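Local atomic coordinates of mandelate racemase / muconate lactonizing enzyme, C-terminal domain protein (Pseudovibrio sp. JE062, PDB entry 4JHM), a protein that belongs to the mandelate racemase / muconate lactonizing enzyme family, joining an enolase-type N-terminal domain to a C-terminal domain of TIM-barrel type. Residues S336-R341 and L356-D361; A309-A314 and H349-N354. One frame throughout, in Å; residues are numbered along the deposited sequence.

Contact 1 (S336-R341 and L356-D361)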
loop_
_atom_site.group_PDB
_atom_site.type_symbol
_atom_site.label_atom_id
_atom_site.label_comp_id
_atom_site.label_asym_id
_atom_site.label_seq_id
_atom_site.Cartn_x
_atom_site.Cartn_y
_atom_site.Cartn_z
ATOM N N SER A 336 -13.229 -48.753 -18.979
ATOM C CA SER A 336 -12.991 -48.783 -17.545
ATOM C C SER A 336 -13.816 -49.859 -16.854
ATOM O O SER A 336 -15.026 -49.946 -17.044
ATOM C CB SER A 336 -13.321 -47.434 -16.922
ATOM O OG SER A 336 -12.931 -47.417 -15.560
ATOM N N LYS A 337 -13.146 -50.666 -16.038
ATOM C CA LYS A 337 -13.813 -51.655 -15.209
ATOM C C LYS A 337 -14.234 -51.035 -13.877
ATOM O O LYS A 337 -14.780 -51.716 -13.009
ATOM C CB LYS A 337 -12.879 -52.836 -14.963
ATOM C CG LYS A 337 -12.469 -53.568 -16.228
ATOM C CD LYS A 337 -11.378 -54.586 -15.946
ATOM C CE LYS A 337 -11.121 -55.469 -17.157
ATOM N NZ LYS A 337 -9.756 -56.060 -17.133
ATOM N N THR A 338 -13.976 -49.740 -13.723
ATOM C CA THR A 338 -14.297 -49.027 -12.495
ATOM C C THR A 338 -15.323 -47.943 -12.770
ATOM O O THR A 338 -15.285 -47.309 -13.819
ATOM C CB THR A 338 -13.046 -48.356 -11.905
ATOM O OG1 THR A 338 -12.037 -49.347 -11.664
ATOM C CG2 THR A 338 -13.388 -47.636 -10.601
ATOM N N GLN A 339 -16.229 -47.717 -11.823
ATOM C CA GLN A 339 -17.243 -46.679 -11.980
ATOM C C GLN A 339 -17.370 -45.805 -10.736
ATOM O O GLN A 339 -17.899 -46.230 -9.712
ATOM C CB GLN A 339 -18.594 -47.302 -12.315
ATOM C CG GLN A 339 -18.626 -47.992 -13.668
ATOM C CD GLN A 339 -20.002 -48.520 -14.018
ATOM O OE1 GLN A 339 -20.424 -48.458 -15.170
ATOM N NE2 GLN A 339 -20.713 -49.040 -13.021
ATOM N N ILE A 340 -16.884 -44.575 -10.837
ATOM C CA ILE A 340 -17.041 -43.610 -9.763
ATOM C C ILE A 340 -18.319 -42.815 -9.996
ATOM O O ILE A 340 -18.298 -41.756 -10.610
ATOM C CB ILE A 340 -15.831 -42.661 -9.674
ATOM C CG1 ILE A 340 -14.555 -43.473 -9.424
ATOM C CG2 ILE A 340 -16.040 -41.642 -8.564
ATOM C CD1 ILE A 340 -13.291 -42.648 -9.335
ATOM N N ARG A 341 -19.434 -43.347 -9.507
ATOM C CA ARG A 341 -20.727 -42.702 -9.665
ATOM C C ARG A 341 -21.175 -42.069 -8.355
ATOM O O ARG A 341 -20.503 -42.192 -7.334
ATOM C CB ARG A 341 -21.759 -43.721 -10.144
ATOM C CG ARG A 341 -21.283 -44.525 -11.342
ATOM C CD ARG A 341 -22.414 -45.248 -12.053
ATOM N NE ARG A 341 -22.146 -45.346 -13.485
ATOM C CZ ARG A 341 -22.986 -45.858 -14.377
ATOM N NH1 ARG A 341 -24.164 -46.337 -13.997
ATOM N NH2 ARG A 341 -22.644 -45.889 -15.658
ATOM N N LEU A 356 -4.837 -45.572 -7.256
ATOM C CA LEU A 356 -6.009 -44.814 -7.678
ATOM C C LEU A 356 -7.256 -45.679 -7.561
ATOM O O LEU A 356 -8.380 -45.178 -7.625
ATOM C CB LEU A 356 -5.846 -44.308 -9.110
ATOM C CG LEU A 356 -4.650 -43.383 -9.324
ATOM C CD1 LEU A 356 -4.630 -42.828 -10.743
ATOM C CD2 LEU A 356 -4.669 -42.254 -8.305
ATOM N N GLY A 357 -7.049 -46.979 -7.373
ATOM C CA GLY A 357 -8.153 -47.922 -7.323
ATOM C C GLY A 357 -8.888 -47.955 -8.645
ATOM O O GLY A 357 -10.091 -48.197 -8.685
ATOM N N VAL A 358 -8.164 -47.704 -9.732
ATOM C CA VAL A 358 -8.758 -47.721 -11.060
ATOM C C VAL A 358 -8.243 -48.909 -11.860
ATOM O O VAL A 358 -7.041 -49.054 -12.083
ATOM C CB VAL A 358 -8.452 -46.434 -11.844
ATOM C CG1 VAL A 358 -9.016 -46.528 -13.250
ATOM C CG2 VAL A 358 -9.022 -45.221 -11.127
ATOM N N GLU A 359 -9.173 -49.756 -12.283
ATOM C CA GLU A 359 -8.855 -50.907 -13.107
ATOM C C GLU A 359 -9.377 -50.636 -14.515
ATOM O O GLU A 359 -10.503 -50.169 -14.689
ATOM C CB GLU A 359 -9.499 -52.164 -12.514
ATOM C CG GLU A 359 -8.778 -53.461 -12.847
ATOM C CD GLU A 359 -9.093 -54.574 -11.861
ATOM O OE1 GLU A 359 -9.742 -54.297 -10.828
ATOM O OE2 GLU A 359 -8.688 -55.728 -12.117
HETATM N N MSE A 360 -8.553 -50.914 -15.519
HETATM C CA MSE A 360 -8.921 -50.626 -16.898
HETATM C C MSE A 360 -9.032 -51.895 -17.679
HETATM O O MSE A 360 -8.299 -52.851 -17.430
HETATM C CB MSE A 360 -7.854 -49.760 -17.557
HETATM C CG MSE A 360 -7.723 -48.401 -16.878
HETATM SE SE MSE A 360 -8.905 -47.095 -17.759
HETATM C CE MSE A 360 -10.294 -47.018 -16.372
ATOM N N ASP A 361 -9.966 -51.910 -18.627
ATOM C CA ASP A 361 -10.064 -52.979 -19.612
ATOM C C ASP A 361 -9.095 -52.644 -20.739
ATOM O O ASP A 361 -9.305 -51.686 -21.484
ATOM C CB ASP A 361 -11.495 -53.084 -20.139
ATOM C CG ASP A 361 -11.647 -54.127 -21.229
ATOM O OD1 ASP A 361 -10.643 -54.456 -21.896
ATOM O OD2 ASP A 361 -12.778 -54.615 -21.425
#
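K337 and T338 between them engage both backbone polar groups of E359. The backbone N of K337 donates to E359 O at 3.0 Å. In return E359 N donates to T338 OG1, also 3.0 Å away and almost straight at 175°. T338 suits this place because its hydroxyl stands in for a backbone carbonyl: with OG1 beside its own backbone N (chi1 -58°), the oxygen is turned to the peptide N-H across the gap, while CG2 lies 3.9 Å from G357 O.

The backbones form a single antiparallel bridge between S336 and M360, a non-hydrogen-bonded pair with CA atoms 4.5 Å apart. The bond from K337 to E359 flanks it on one side, and backbone bonding of D361 with A335 flanks it on the other. The bridge lies in the enolase-type C-terminal domain, where it ties the loop after strand 323-326 to the loop that leads from strand 347-349 into helix 362-368. D361 is the N-cap of that helix, its OD1 accepting from A364 N, a task suited to a short carboxylate.

Apolar contact comes mainly from the long methylene chain of K337. Extended beyond CG, it crosses the D361 side chain at about a right angle, bringing CE to 3.8 Å from D361 CB; its CD passes 4.2 Å from E359 CG. Lysine serves well at this exposed position, since its carbons can lie over the neighbouring chain while the ammonium stays near the surface. On the inner side, V358 and selenomethionine M360 pack on A308 and T304 of helix 304-316.

Charge acts at longer range: K337 NZ is 5.1 Å from E359 OE2 and equally far from D361 OD1, so attraction to both carboxylates is likely, without a salt bridge to either.

Contact 2 (A309-A314 and H349-N354)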
loop_
_atom_site.group_PDB
_atom_site.type_symbol
_atom_site.label_atom_id
_atom_site.label_comp_id
_atom_site.label_asym_id
_atom_site.label_seq_id
_atom_site.Cartn_x
_atom_site.Cartn_y
_atom_site.Cartn_z
ATOM N N ALA A 309 -7.863 -39.446 -9.698
ATOM C CA ALA A 309 -6.657 -38.728 -9.293
ATOM C C ALA A 309 -6.987 -37.556 -8.380
ATOM O O ALA A 309 -6.357 -37.374 -7.342
ATOM C CB ALA A 309 -5.905 -38.234 -10.519
ATOM N N ASN A 310 -7.978 -36.767 -8.782
ATOM C CA ASN A 310 -8.423 -35.619 -8.003
ATOM C C ASN A 310 -9.203 -36.048 -6.766
ATOM O O ASN A 310 -8.996 -35.522 -5.669
ATOM C CB ASN A 310 -9.295 -34.703 -8.865
ATOM C CG ASN A 310 -8.545 -34.126 -10.055
ATOM O OD1 ASN A 310 -7.736 -33.208 -9.910
ATOM N ND2 ASN A 310 -8.824 -34.651 -11.241
ATOM N N LEU A 311 -10.105 -37.007 -6.940
ATOM C CA LEU A 311 -10.935 -37.456 -5.833
ATOM C C LEU A 311 -10.063 -37.877 -4.653
ATOM O O LEU A 311 -10.382 -37.595 -3.495
ATOM C CB LEU A 311 -11.837 -38.612 -6.270
ATOM C CG LEU A 311 -12.587 -39.337 -5.146
ATOM C CD1 LEU A 311 -13.443 -38.380 -4.331
ATOM C CD2 LEU A 311 -13.446 -40.453 -5.715
ATOM N N HIS A 312 -8.958 -38.551 -4.951
ATOM C CA HIS A 312 -8.089 -39.073 -3.910
ATOM C C HIS A 312 -7.468 -37.951 -3.093
ATOM O O HIS A 312 -7.489 -37.966 -1.863
ATOM C CB HIS A 312 -6.998 -39.954 -4.517
ATOM C CG HIS A 312 -7.416 -41.377 -4.698
ATOM N ND1 HIS A 312 -7.531 -42.253 -3.642
ATOM C CD2 HIS A 312 -7.757 -42.075 -5.806
ATOM C CE1 HIS A 312 -7.920 -43.432 -4.093
ATOM N NE2 HIS A 312 -8.064 -43.351 -5.402
ATOM N N VAL A 313 -6.915 -36.973 -3.787
ATOM C CA VAL A 313 -6.300 -35.848 -3.119
ATOM C C VAL A 313 -7.333 -35.139 -2.244
ATOM O O VAL A 313 -7.035 -34.755 -1.118
ATOM C CB VAL A 313 -5.686 -34.875 -4.143
ATOM C CG1 VAL A 313 -4.985 -33.726 -3.439
ATOM C CG2 VAL A 313 -4.713 -35.619 -5.047
ATOM N N ALA A 314 -8.553 -34.989 -2.754
ATOM C CA ALA A 314 -9.614 -34.301 -2.013
ATOM C C ALA A 314 -10.032 -35.080 -0.762
ATOM O O ALA A 314 -10.490 -34.494 0.215
ATOM C CB ALA A 314 -10.818 -34.044 -2.910
ATOM N N HIS A 349 -17.866 -42.012 -3.622
ATOM C CA HIS A 349 -17.013 -42.806 -2.738
ATOM C C HIS A 349 -15.653 -43.114 -3.347
ATOM O O HIS A 349 -15.533 -43.303 -4.552
ATOM C CB HIS A 349 -17.705 -44.121 -2.379
ATOM C CG HIS A 349 -18.870 -43.954 -1.458
ATOM N ND1 HIS A 349 -18.744 -43.998 -0.086
ATOM C CD2 HIS A 349 -20.181 -43.736 -1.709
ATOM C CE1 HIS A 349 -19.930 -43.815 0.468
ATOM N NE2 HIS A 349 -20.819 -43.655 -0.496
ATOM N N ALA A 350 -14.633 -43.172 -2.499
ATOM C CA ALA A 350 -13.314 -43.610 -2.924
ATOM C C ALA A 350 -13.424 -45.021 -3.470
ATOM O O ALA A 350 -14.062 -45.869 -2.852
ATOM C CB ALA A 350 -12.345 -43.583 -1.759
ATOM N N PRO A 351 -12.807 -45.276 -4.636
ATOM C CA PRO A 351 -12.815 -46.608 -5.250
ATOM C C PRO A 351 -12.233 -47.687 -4.339
ATOM O O PRO A 351 -11.668 -47.378 -3.290
ATOM C CB PRO A 351 -11.945 -46.432 -6.498
ATOM C CG PRO A 351 -12.009 -44.972 -6.810
ATOM C CD PRO A 351 -12.140 -44.274 -5.488
ATOM N N ALA A 352 -12.366 -48.941 -4.756
ATOM C CA ALA A 352 -12.055 -50.084 -3.905
ATOM C C ALA A 352 -10.559 -50.379 -3.796
ATOM O O ALA A 352 -10.034 -50.533 -2.692
ATOM C CB ALA A 352 -12.788 -51.315 -4.414
ATOM N N GLY A 353 -9.880 -50.460 -4.937
ATOM C CA GLY A 353 -8.501 -50.951 -4.982
ATOM C C GLY A 353 -7.499 -50.098 -4.229
ATOM O O GLY A 353 -7.863 -49.308 -3.360
ATOM N N ASN A 354 -6.225 -50.272 -4.560
ATOM C CA ASN A 354 -5.169 -49.421 -4.028
ATOM C C ASN A 354 -4.724 -48.414 -5.072
ATOM O O ASN A 354 -5.249 -48.389 -6.185
ATOM C CB ASN A 354 -3.976 -50.262 -3.593
ATOM C CG ASN A 354 -4.333 -51.256 -2.514
ATOM O OD1 ASN A 354 -5.239 -51.023 -1.711
ATOM N ND2 ASN A 354 -3.619 -52.375 -2.486
#
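The imidazole of H312 meets P351 CD, which comes in obliquely to the ring, 4.2 Å from NE2. Both ring nitrogens have polar partners beyond the two segments: ND1 is bonded to Y124 N and NE2 to the backbone of L356. An amide N-H at one nitrogen and a carbonyl at the other are consistent with a proton on NE2, and together they should fix the rotation of the ring. Histidine suits this buried place by serving two backbone groups of opposite polarity.

L311 makes the apolar part of the contact. Its CG lies anti to the backbone N (chi1 170°), which carries the branch off the helix toward the 349-354 chain. There CD2 stands 4.0 Å from P351 CD and 3.7 Å from H349 O. Helix 304-316 belongs to the barrel-type domain: on this flank L311 also packs on I134 of strand 133-139, while N310 and V313 are turned to helix 279-291. Strand 347-349, antiparallel to 133-139, ends at H349, whose CB leaves the backbone away from the helix and whose NE2 is bonded to D343. Proline fits just beyond, presenting its CD to both L311 and H312, and I340 packs against L311 as well.

Both contacts set the chain between strand 347-349 and helix 362-368 against its surroundings, and their segments alternate in sequence. Contact 1 is loop against loop, nearer the surface, and relies on hydrogen bonds, with an exposed lysine chain lying across D361. Contact 2 lies deeper on its helix side, where buried residues of helix 304-316 meet a partly exposed loop by van der Waals packing alone. The centres of contact 1 and contact 2 are about 10 Å apart. A hydrogen bond from H312 NE2 to L356 O, 2.9 Å, couples them, and I340 CD1 packs 3.7 Å from P351 CG. Helix 304-316 is one side of contact 2 and backs contact 1 through V358 and M360.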